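Acetoin utilization protein (Exiguobacterium sibiricum, PDB 2Q04) probably transfers an acetyl group from acetyl-CoA to an acceptor, as GNAT-family acetyltransferases do, and is likely to act in acetoin utilization. Local coordinates at residues V76-P81 and E118-D123; W87-N92 and R203-F208; K158-G163 and C182-I187; V166-D171 and A197-L202. All blocks are in the same frame, centred on the assembly; numbering follows the deposited sequence.

Contact 1: V76-P81 and E118-D123; sequences VTFLYP and EVSMLD
Phe78 and Val76, two residues apart on one strand and therefore on the same face of it, reach Ser120 on helix 112-121, which packs on that face. CB of Phe78 leaves the strand toward the helix, and with CG turned anti to the carbonyl carbon (chi1 -62°) the flat ring spans the gap. The first ring atoms stop short of the helical segment; the outer atoms make the contact. CE2 comes 3.4 Å from Ser120 OG, which sits at the ring edge near its plane, and CZ lies 3.7 Å from Ser120 CB. On the other flank CE1 is 4.2 Å from the methyl CE of Met121, a selenomethionine, whose chain bends round to meet the ring obliquely. Both segments fall within the GNAT-family region, and in relatives the corresponding helix follows the loop binding the pyrophosphate of acetyl-CoA. Ser120 suits the tight spot because it is small, and its hydroxyl is hydrogen-bonded to Leu116 O one helical turn back, so it has a polar partner although its neighbours here are hydrocarbon. Val76 fills the space beside the ring, its CG1 3.4 Å from Ser120 OG. With only a methyl at Phe78, as in an alanine, the space between strand and helix would probably be left partly unfilled, and Ser120 CB and the Met121 methyl would lose the ring. Thr77, between the two, has its CB on the other face of the strand and hydrogen-bonds through OG1 to Ala100 N on the neighbouring strand 95-103.

Contact 2: W87-N92 and R203-F208; sequences WSEGNN and RLRRRF. With CA (calcium ion), chain H.
Arg205 NH2 donates to Glu89 OE2 at 3.3 Å with an N-H...O angle of 156°; the oxygen accepts through its syn lone pair and lies in the guanidinium plane. Arg205 NE adds two weak bonds, a bent one to Glu89 OE1 at 3.0 Å and a longer one to OE2. The two side chains come from opposite directions, but the carboxylate and guanidinium planes are 70° apart, so this is a salt bridge without the flat, side-by-side pairing. Arg205 gets there by a bend at chi2 (65°). A leucine at Glu89 would probably leave the Arg205 guanidinium without its counter-charge and free to swing at the protein surface. Deeper in, the indole of Trp87 meets the chain edge-on, CZ3 lying 3.7 Å from Arg203 CA; a broad ring suits this buried place, where it also touches Leu183. Arg203 sends its charged end elsewhere, to Asp200 and to the carbonyl of Pro169. On the side remote from both contacts the backbone turns round a calcium ion, held by Ser88 O at 2.5 Å and Gly90 O at 2.4 Å: paired main-chain carbonyls on a turn, as calcium often uses, though the ion's physiological role is not established.

Contact 3: K158-G163 and C182-I187; sequences KMMNHG and CLMARI
Helix-on-sheet packing is the nature of this contact: the last turn of helix 149-162 lies against strand 182-187, in the C-terminal half of the GNAT-like sheet. The strand runs antiparallel between strands 130-135 and 166-168, and Met184 and Arg186 face the helix while Leu183 and Ala185 face helix 193-203. The selenomethionine Met184 reaches over with its chain bent at chi3 (65°), which swings the methyl CE between two helix residues. That methyl is 3.4 Å from CB of Met160, also a selenomethionine, and 3.3 Å from Asn161 ND2, while Met184 SE rests 3.6 Å from Met160 CB. Long, flexible methionines suit such a junction by moulding themselves to an uneven helix surface. Asn161 spends its amide nitrogen on Leu165 O, after the helix. Farther along, Arg186 extends from the strand and its NE gives a weak, bent hydrogen bond (3.0 Å, 130°) to Gly163 O, which lies at the edge of the guanidinium, in its plane. NH1 of the same group forms a salt bridge with Glu127. The chemistry is thus apolar in the middle, but for the Asn161 amide, and polar at the end, where an arginine charge beside the carbonyl-rich helix C-terminus would probably be favourable.

Contact 4: V166-D171 and A197-L202; sequences VFFPTD and AHFDAL. With EDO (1,2-ethanediol), chain K.
Strand 166-168, extended at Phe168 and hydrogen-bonded to strand 182-187, brings that residue opposite Phe199 on helix 193-203, whose regular backbone includes Ala201 N to Ala197 O at 3.0 Å. The two rings form a T-shaped stack: centroids are 5.2 Å apart, the planes stand at 87°, and CE2 of Phe199 points at one face of Phe168, 3.8 Å above the plane and over its centre. Phe199 sends its ring out from the helix with CG opposite the main-chain nitrogen (chi1 170°), which directs the ring edge at the strand. Edge on face, the slightly positive ring hydrogens of one phenylalanine meet the pi cloud of the other, a good fit for two large apolar residues at a partly buried site. In fold terms the pair joins the short outer strand of the GNAT-like sheet to the C-terminal helix 193-203, while Phe167, one residue before, turns to helix 149-162. Past the strand the link becomes polar: one water is hydrogen-bonded to Asp171 OD1 at 3.1 Å and to Leu202 O at 3.0 Å, and the Asp171 carboxylate also receives the backbone N-H groups of Arg205 and Arg206. On the other flank O1 of an ethanediol, probably from the crystallisation liquor, accepts from Thr170 N (3.2 Å, 168°) and donates to Thr170 O, while C2 lies at the Phe167 ring edge.

Contacts 1, 3 and 4 all reach one mixed sheet, through strands 71-79, 182-187 and 166-168, and contact 2 lies about 20 Å from the chain centre, between two loops. Along the chain, contact 1 is complete before contacts 3 and 4 begin; those two alternate, helix 149-162, strand 166-168, strand 182-187, helix 193-203, and both fall between the segments of contact 2. Centres of contacts 2 and 4 are about 8 Å apart, sharing the end of helix 193-203, whereas contacts 1 and 2 are about 22 Å apart. Strand 182-187 is flanked by helices 149-162 and 193-203 on its two faces, and its pairing with strand 130-135 joins this C-terminal part to the GNAT-family region.

Contact 1: V76-P81 and E118-D123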
# COMPACT_ATOMS: atom_id res chain seq x y z
N VAL A 76 5.11 -1.23 3.75
CA VAL A 76 3.83 -1.00 3.13
C VAL A 76 3.03 -0.11 4.05
O VAL A 76 3.02 -0.32 5.28
CB VAL A 76 3.08 -2.34 2.84
CG1 VAL A 76 2.80 -3.10 4.13
CG2 VAL A 76 1.79 -2.06 2.09
N THR A 77 2.38 0.92 3.48
CA THR A 77 1.69 1.96 4.28
C THR A 77 0.19 1.93 4.10
O THR A 77 -0.31 1.58 3.04
CB THR A 77 2.19 3.36 3.90
OG1 THR A 77 1.64 3.74 2.63
CG2 THR A 77 3.70 3.41 3.85
N PHE A 78 -0.53 2.32 5.16
CA PHE A 78 -1.98 2.45 5.12
C PHE A 78 -2.37 3.70 5.82
O PHE A 78 -1.85 4.01 6.88
CB PHE A 78 -2.65 1.27 5.80
CG PHE A 78 -2.36 -0.02 5.17
CD1 PHE A 78 -3.19 -0.52 4.19
CD2 PHE A 78 -1.24 -0.75 5.54
CE1 PHE A 78 -2.91 -1.74 3.57
CE2 PHE A 78 -0.95 -1.96 4.94
CZ PHE A 78 -1.79 -2.46 3.96
N LEU A 79 -3.29 4.44 5.21
CA LEU A 79 -3.82 5.66 5.81
C LEU A 79 -5.04 6.08 5.02
O LEU A 79 -5.36 5.47 3.99
CB LEU A 79 -2.77 6.78 5.79
CG LEU A 79 -2.29 7.28 4.41
CD1 LEU A 79 -1.46 8.55 4.58
CD2 LEU A 79 -1.49 6.21 3.65
N TYR A 80 -5.73 7.11 5.50
CA TYR A 80 -6.88 7.63 4.77
C TYR A 80 -6.42 8.31 3.50
O TYR A 80 -5.33 8.88 3.46
CB TYR A 80 -7.69 8.61 5.63
CG TYR A 80 -8.58 7.94 6.64
CD1 TYR A 80 -9.38 6.85 6.27
CD2 TYR A 80 -8.70 8.43 7.93
CE1 TYR A 80 -10.21 6.24 7.17
CE2 TYR A 80 -9.53 7.83 8.85
CZ TYR A 80 -10.29 6.74 8.46
OH TYR A 80 -11.13 6.13 9.37
N PRO A 81 -7.25 8.23 2.43
CA PRO A 81 -6.90 8.83 1.14
C PRO A 81 -6.55 10.31 1.24
O PRO A 81 -7.04 11.00 2.12
CB PRO A 81 -8.17 8.63 0.31
CG PRO A 81 -8.86 7.49 0.93
CD PRO A 81 -8.55 7.55 2.38
N GLU A 118 0.46 -9.94 3.51
CA GLU A 118 -0.12 -10.99 4.38
C GLU A 118 -0.20 -10.52 5.83
O GLU A 118 -1.25 -10.61 6.46
CB GLU A 118 0.71 -12.28 4.32
CG GLU A 118 0.45 -13.15 3.10
CD GLU A 118 1.27 -14.46 3.13
OE1 GLU A 118 1.50 -15.01 4.24
OE2 GLU A 118 1.68 -14.93 2.04
N VAL A 119 0.92 -10.06 6.35
CA VAL A 119 1.00 -9.61 7.74
C VAL A 119 0.10 -8.40 7.98
O VAL A 119 -0.44 -8.22 9.07
CB VAL A 119 2.47 -9.27 8.13
CG1 VAL A 119 2.53 -8.66 9.53
CG2 VAL A 119 3.34 -10.51 8.04
N SER A 120 -0.07 -7.58 6.94
CA SER A 120 -0.95 -6.42 7.02
C SER A 120 -2.42 -6.84 7.21
O SER A 120 -3.16 -6.19 7.93
CB SER A 120 -0.81 -5.55 5.77
OG SER A 120 0.45 -4.90 5.73
N MSE A 121 -2.82 -7.95 6.56
CA MSE A 121 -4.23 -8.41 6.60
C MSE A 121 -4.52 -9.37 7.76
O MSE A 121 -5.66 -9.80 7.93
CB MSE A 121 -4.61 -9.07 5.27
CG MSE A 121 -4.45 -8.18 4.06
SE MSE A 121 -5.36 -6.48 4.27
CE MSE A 121 -4.56 -5.56 2.85
N LEU A 122 -3.49 -9.71 8.54
CA LEU A 122 -3.67 -10.60 9.71
C LEU A 122 -4.57 -9.97 10.76
O LEU A 122 -5.20 -10.68 11.56
CB LEU A 122 -2.32 -10.95 10.33
CG LEU A 122 -1.54 -12.08 9.67
CD1 LEU A 122 -0.24 -12.36 10.45
CD2 LEU A 122 -2.39 -13.34 9.59
N ASP A 123 -4.59 -8.63 10.80
CA ASP A 123 -5.46 -7.90 11.72
C ASP A 123 -6.92 -8.00 11.23
O ASP A 123 -7.25 -7.51 10.14
CB ASP A 123 -5.03 -6.44 11.80
CG ASP A 123 -5.71 -5.68 12.95
OD1 ASP A 123 -6.74 -6.15 13.44
OD2 ASP A 123 -5.19 -4.62 13.35

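Contact 2: W87-N92 and R203-F208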
# COMPACT_ATOMS: atom_id res chain seq x y z
N TRP A 87 -10.01 10.20 -4.19
CA TRP A 87 -10.36 9.04 -3.37
C TRP A 87 -10.81 9.40 -1.93
O TRP A 87 -11.34 8.55 -1.22
CB TRP A 87 -9.18 8.05 -3.35
CG TRP A 87 -8.62 7.84 -4.69
CD1 TRP A 87 -7.43 8.33 -5.16
CD2 TRP A 87 -9.28 7.26 -5.81
NE1 TRP A 87 -7.29 8.03 -6.49
CE2 TRP A 87 -8.42 7.38 -6.92
CE3 TRP A 87 -10.51 6.63 -5.98
CZ2 TRP A 87 -8.75 6.88 -8.18
CZ3 TRP A 87 -10.84 6.13 -7.23
CH2 TRP A 87 -9.96 6.27 -8.32
N SER A 88 -10.67 10.68 -1.54
CA SER A 88 -11.02 11.11 -0.20
C SER A 88 -12.37 11.83 -0.14
O SER A 88 -12.80 12.25 0.93
CB SER A 88 -9.93 12.03 0.37
OG SER A 88 -9.84 13.23 -0.37
N GLU A 89 -13.04 11.96 -1.27
CA GLU A 89 -14.33 12.67 -1.32
C GLU A 89 -15.38 12.02 -0.40
O GLU A 89 -15.38 10.80 -0.20
CB GLU A 89 -14.87 12.71 -2.74
CG GLU A 89 -14.30 13.79 -3.58
CD GLU A 89 -15.13 14.05 -4.82
OE1 GLU A 89 -16.20 13.40 -4.98
OE2 GLU A 89 -14.74 14.92 -5.61
N GLY A 90 -16.28 12.84 0.13
CA GLY A 90 -17.37 12.34 0.95
C GLY A 90 -16.93 12.00 2.36
O GLY A 90 -15.74 12.02 2.67
N ASN A 91 -17.89 11.69 3.21
CA ASN A 91 -17.62 11.36 4.60
C ASN A 91 -17.72 9.87 4.82
O ASN A 91 -18.67 9.39 5.44
CB ASN A 91 -18.60 12.09 5.51
CG ASN A 91 -18.36 11.82 6.95
OD1 ASN A 91 -17.37 11.19 7.32
ND2 ASN A 91 -19.26 12.29 7.80
N ASN A 92 -16.73 9.14 4.34
CA ASN A 92 -16.71 7.69 4.48
C ASN A 92 -15.43 7.20 5.17
O ASN A 92 -14.39 7.04 4.52
CB ASN A 92 -16.86 7.03 3.11
CG ASN A 92 -17.20 5.56 3.21
OD1 ASN A 92 -16.85 4.89 4.17
ND2 ASN A 92 -17.89 5.06 2.21
N ARG A 203 -14.62 6.04 -8.27
CA ARG A 203 -13.83 5.55 -9.41
C ARG A 203 -14.51 5.83 -10.75
O ARG A 203 -13.85 6.00 -11.75
CB ARG A 203 -13.52 4.06 -9.27
CG ARG A 203 -14.68 3.16 -9.54
CD ARG A 203 -14.35 1.74 -9.18
NE ARG A 203 -15.51 0.86 -9.35
CZ ARG A 203 -15.88 0.31 -10.51
NH1 ARG A 203 -15.17 0.52 -11.61
NH2 ARG A 203 -16.95 -0.47 -10.56
N LEU A 204 -15.84 5.85 -10.76
CA LEU A 204 -16.61 6.23 -11.96
C LEU A 204 -17.26 7.57 -11.69
O LEU A 204 -18.48 7.69 -11.54
CB LEU A 204 -17.66 5.18 -12.29
CG LEU A 204 -17.09 3.82 -12.71
CD1 LEU A 204 -18.18 2.76 -12.73
CD2 LEU A 204 -16.40 3.92 -14.08
N ARG A 205 -16.41 8.60 -11.66
CA ARG A 205 -16.74 9.91 -11.13
C ARG A 205 -17.61 10.76 -12.06
O ARG A 205 -18.39 11.59 -11.61
CB ARG A 205 -15.42 10.65 -10.82
CG ARG A 205 -15.58 11.95 -10.06
CD ARG A 205 -16.12 11.74 -8.65
NE ARG A 205 -16.29 13.02 -7.96
CZ ARG A 205 -17.28 13.89 -8.22
NH1 ARG A 205 -18.19 13.62 -9.16
NH2 ARG A 205 -17.34 15.05 -7.56
N ARG A 206 -17.48 10.54 -13.36
CA ARG A 206 -18.25 11.30 -14.34
C ARG A 206 -19.58 10.61 -14.70
O ARG A 206 -20.11 10.80 -15.80
CB ARG A 206 -17.40 11.56 -15.60
CG ARG A 206 -16.38 12.69 -15.44
CD ARG A 206 -15.84 13.17 -16.78
NE ARG A 206 -15.69 14.63 -16.84
CZ ARG A 206 -16.62 15.47 -17.31
N ARG A 207 -20.14 9.85 -13.75
CA ARG A 207 -21.43 9.20 -13.96
C ARG A 207 -22.54 10.24 -14.19
O ARG A 207 -23.51 9.97 -14.91
CB ARG A 207 -21.79 8.31 -12.76
CG ARG A 207 -23.22 7.71 -12.83
CD ARG A 207 -23.52 6.75 -11.67
NE ARG A 207 -22.89 5.43 -11.85
CZ ARG A 207 -21.81 4.99 -11.18
NH1 ARG A 207 -21.20 5.76 -10.27
NH2 ARG A 207 -21.33 3.77 -11.43
N PHE A 208 -22.39 11.43 -13.60
CA PHE A 208 -23.40 12.49 -13.72
C PHE A 208 -23.64 12.89 -15.17
O PHE A 208 -24.73 13.32 -15.52
CB PHE A 208 -23.01 13.73 -12.88
CG PHE A 208 -21.88 14.52 -13.45
CD1 PHE A 208 -20.57 14.24 -13.09
CD2 PHE A 208 -22.11 15.56 -14.33
CE1 PHE A 208 -19.52 14.98 -13.60
CE2 PHE A 208 -21.06 16.30 -14.85
CZ PHE A 208 -19.77 16.00 -14.49
CA CA H . -13.53 11.08 3.06

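Contact 3: K158-G163 and C182-I187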
# COMPACT_ATOMS: atom_id res chain seq x y z
N LYS A 158 -0.33 -9.19 -9.58
CA LYS A 158 -0.43 -10.49 -8.95
C LYS A 158 0.06 -10.44 -7.48
O LYS A 158 -0.47 -11.16 -6.62
CB LYS A 158 0.31 -11.54 -9.78
CG LYS A 158 -0.39 -11.78 -11.16
CD LYS A 158 0.45 -12.63 -12.13
CE LYS A 158 0.23 -14.13 -11.94
NZ LYS A 158 0.70 -14.92 -13.13
N MSE A 159 1.00 -9.54 -7.20
CA MSE A 159 1.43 -9.31 -5.83
C MSE A 159 0.29 -8.77 -5.03
O MSE A 159 0.00 -9.25 -3.95
CB MSE A 159 2.59 -8.33 -5.79
CG MSE A 159 3.07 -8.07 -4.40
SE MSE A 159 4.32 -6.68 -4.28
CE MSE A 159 3.20 -5.24 -4.64
N MSE A 160 -0.34 -7.71 -5.56
CA MSE A 160 -1.48 -7.06 -4.90
C MSE A 160 -2.65 -8.05 -4.72
O MSE A 160 -3.35 -8.01 -3.72
CB MSE A 160 -1.93 -5.85 -5.71
CG MSE A 160 -0.94 -4.68 -5.69
SE MSE A 160 -0.71 -3.91 -3.88
CE MSE A 160 0.36 -2.24 -4.37
N ASN A 161 -2.84 -8.93 -5.69
CA ASN A 161 -3.89 -9.95 -5.62
C ASN A 161 -3.71 -10.83 -4.40
O ASN A 161 -4.67 -11.19 -3.75
CB ASN A 161 -3.91 -10.80 -6.89
CG ASN A 161 -4.43 -10.01 -8.14
OD1 ASN A 161 -4.21 -10.42 -9.27
ND2 ASN A 161 -5.12 -8.91 -7.90
N HIS A 162 -2.45 -11.14 -4.06
CA HIS A 162 -2.16 -11.97 -2.88
C HIS A 162 -2.62 -11.27 -1.59
O HIS A 162 -2.97 -11.93 -0.63
CB HIS A 162 -0.65 -12.29 -2.80
CG HIS A 162 -0.22 -13.42 -3.69
ND1 HIS A 162 0.61 -13.23 -4.77
CD2 HIS A 162 -0.50 -14.75 -3.66
CE1 HIS A 162 0.83 -14.40 -5.37
NE2 HIS A 162 0.16 -15.33 -4.71
N GLY A 163 -2.64 -9.94 -1.60
CA GLY A 163 -3.11 -9.17 -0.44
C GLY A 163 -4.63 -8.97 -0.45
O GLY A 163 -5.18 -8.34 0.45
N CYS A 182 -3.15 1.74 -12.70
CA CYS A 182 -4.34 1.04 -12.26
C CYS A 182 -4.81 1.40 -10.86
O CYS A 182 -4.04 1.83 -10.01
CB CYS A 182 -4.14 -0.48 -12.37
SG CYS A 182 -2.91 -1.19 -11.23
N LEU A 183 -6.10 1.25 -10.66
CA LEU A 183 -6.71 1.33 -9.37
C LEU A 183 -7.04 -0.08 -8.95
O LEU A 183 -7.57 -0.85 -9.74
CB LEU A 183 -8.01 2.15 -9.45
CG LEU A 183 -9.01 2.01 -8.29
CD1 LEU A 183 -8.48 2.67 -7.01
CD2 LEU A 183 -10.33 2.63 -8.71
N MSE A 184 -6.71 -0.42 -7.74
CA MSE A 184 -7.05 -1.72 -7.20
C MSE A 184 -7.65 -1.53 -5.84
O MSE A 184 -7.41 -0.51 -5.20
CB MSE A 184 -5.82 -2.62 -7.10
CG MSE A 184 -5.13 -2.86 -8.40
SE MSE A 184 -3.67 -4.04 -8.22
CE MSE A 184 -4.63 -5.64 -7.69
N ALA A 185 -8.40 -2.51 -5.38
CA ALA A 185 -9.02 -2.41 -4.07
C ALA A 185 -9.39 -3.75 -3.47
O ALA A 185 -9.76 -4.66 -4.16
CB ALA A 185 -10.22 -1.51 -4.13
N ARG A 186 -9.30 -3.81 -2.14
CA ARG A 186 -9.70 -4.99 -1.39
C ARG A 186 -10.92 -4.64 -0.57
O ARG A 186 -10.85 -3.77 0.31
CB ARG A 186 -8.56 -5.43 -0.46
CG ARG A 186 -8.89 -6.66 0.42
CD ARG A 186 -7.84 -6.82 1.53
NE ARG A 186 -7.75 -8.19 2.07
CZ ARG A 186 -8.49 -8.67 3.06
NH1 ARG A 186 -9.46 -7.93 3.59
NH2 ARG A 186 -8.31 -9.90 3.49
N ILE A 187 -12.04 -5.29 -0.88
CA ILE A 187 -13.28 -5.07 -0.15
C ILE A 187 -13.39 -6.07 1.00
O ILE A 187 -13.62 -7.26 0.78
CB ILE A 187 -14.53 -5.21 -1.06
CG1 ILE A 187 -14.49 -4.18 -2.19
CG2 ILE A 187 -15.83 -5.04 -0.23
CD1 ILE A 187 -15.52 -4.42 -3.28

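Contact 4: V166-D171 and A197-L202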
# COMPACT_ATOMS: atom_id res chain seq x y z
N VAL A 166 -7.92 -6.23 -5.95
CA VAL A 166 -8.29 -6.58 -7.30
C VAL A 166 -8.40 -5.32 -8.15
O VAL A 166 -8.80 -4.29 -7.65
CB VAL A 166 -9.71 -7.28 -7.32
CG1 VAL A 166 -9.99 -7.90 -8.65
CG2 VAL A 166 -9.80 -8.32 -6.23
N PHE A 167 -8.08 -5.44 -9.45
CA PHE A 167 -8.17 -4.32 -10.37
C PHE A 167 -9.60 -3.85 -10.54
O PHE A 167 -10.52 -4.67 -10.64
CB PHE A 167 -7.61 -4.72 -11.72
CG PHE A 167 -7.85 -3.71 -12.79
CD1 PHE A 167 -6.92 -2.72 -13.03
CD2 PHE A 167 -9.01 -3.75 -13.56
CE1 PHE A 167 -7.14 -1.79 -14.03
CE2 PHE A 167 -9.23 -2.82 -14.55
CZ PHE A 167 -8.30 -1.84 -14.79
N PHE A 168 -9.79 -2.52 -10.56
CA PHE A 168 -11.09 -1.91 -10.84
C PHE A 168 -10.94 -0.83 -11.90
O PHE A 168 -10.02 -0.01 -11.82
CB PHE A 168 -11.69 -1.28 -9.57
CG PHE A 168 -12.29 -2.28 -8.63
CD1 PHE A 168 -13.58 -2.73 -8.81
CD2 PHE A 168 -11.56 -2.77 -7.56
CE1 PHE A 168 -14.14 -3.65 -7.94
CE2 PHE A 168 -12.12 -3.69 -6.68
CZ PHE A 168 -13.40 -4.13 -6.88
N PRO A 169 -11.82 -0.84 -12.92
CA PRO A 169 -11.81 0.23 -13.90
C PRO A 169 -12.11 1.57 -13.27
O PRO A 169 -12.76 1.63 -12.23
CB PRO A 169 -12.94 -0.16 -14.88
CG PRO A 169 -13.13 -1.59 -14.69
CD PRO A 169 -12.81 -1.88 -13.26
N THR A 170 -11.61 2.63 -13.87
CA THR A 170 -11.88 3.98 -13.38
C THR A 170 -11.78 4.99 -14.51
O THR A 170 -11.09 4.77 -15.51
CB THR A 170 -10.88 4.38 -12.29
OG1 THR A 170 -11.15 5.72 -11.87
CG2 THR A 170 -9.44 4.30 -12.82
N ASP A 171 -12.49 6.11 -14.36
CA ASP A 171 -12.37 7.20 -15.30
C ASP A 171 -11.49 8.33 -14.73
O ASP A 171 -11.46 9.43 -15.27
CB ASP A 171 -13.75 7.73 -15.70
CG ASP A 171 -14.54 8.26 -14.53
OD1 ASP A 171 -13.95 8.52 -13.46
OD2 ASP A 171 -15.76 8.43 -14.68
N ALA A 197 -20.68 1.19 -2.74
CA ALA A 197 -21.37 2.07 -3.68
C ALA A 197 -20.66 3.40 -3.77
O ALA A 197 -20.58 4.00 -4.84
CB ALA A 197 -22.82 2.27 -3.25
N HIS A 198 -20.17 3.89 -2.63
CA HIS A 198 -19.43 5.13 -2.59
C HIS A 198 -18.15 5.00 -3.38
O HIS A 198 -17.78 5.89 -4.13
CB HIS A 198 -19.13 5.51 -1.16
CG HIS A 198 -18.43 6.83 -1.02
ND1 HIS A 198 -18.90 7.98 -1.61
CD2 HIS A 198 -17.35 7.20 -0.29
CE1 HIS A 198 -18.11 8.99 -1.29
NE2 HIS A 198 -17.17 8.54 -0.48
N PHE A 199 -17.47 3.88 -3.20
CA PHE A 199 -16.24 3.61 -3.93
C PHE A 199 -16.50 3.59 -5.43
O PHE A 199 -15.72 4.14 -6.19
CB PHE A 199 -15.64 2.27 -3.49
CG PHE A 199 -14.50 1.78 -4.37
CD1 PHE A 199 -13.32 2.52 -4.48
CD2 PHE A 199 -14.60 0.58 -5.06
CE1 PHE A 199 -12.27 2.07 -5.28
CE2 PHE A 199 -13.54 0.13 -5.86
CZ PHE A 199 -12.39 0.88 -5.97
N ASP A 200 -17.60 2.96 -5.84
CA ASP A 200 -17.97 2.92 -7.27
C ASP A 200 -18.21 4.33 -7.80
O ASP A 200 -17.90 4.63 -8.94
CB ASP A 200 -19.26 2.10 -7.49
CG ASP A 200 -19.04 0.60 -7.33
OD1 ASP A 200 -17.89 0.13 -7.49
OD2 ASP A 200 -20.05 -0.11 -7.07
N ALA A 201 -18.80 5.18 -6.96
CA ALA A 201 -19.07 6.57 -7.33
C ALA A 201 -17.77 7.39 -7.45
O ALA A 201 -17.71 8.35 -8.22
CB ALA A 201 -20.00 7.20 -6.31
N LEU A 202 -16.76 7.02 -6.67
CA LEU A 202 -15.46 7.71 -6.72
C LEU A 202 -14.65 7.33 -7.96
O LEU A 202 -14.06 8.18 -8.60
CB LEU A 202 -14.63 7.39 -5.47
CG LEU A 202 -15.15 7.97 -4.16
CD1 LEU A 202 -14.29 7.48 -3.01
CD2 LEU A 202 -15.18 9.49 -4.20
C1 EDO K . -8.24 1.98 -16.79
O1 EDO K . -9.56 1.97 -16.18
C2 EDO K . -7.19 1.57 -15.75
O2 EDO K . -5.94 1.21 -16.37
O HOH W 1 -12.21 8.78 -10.87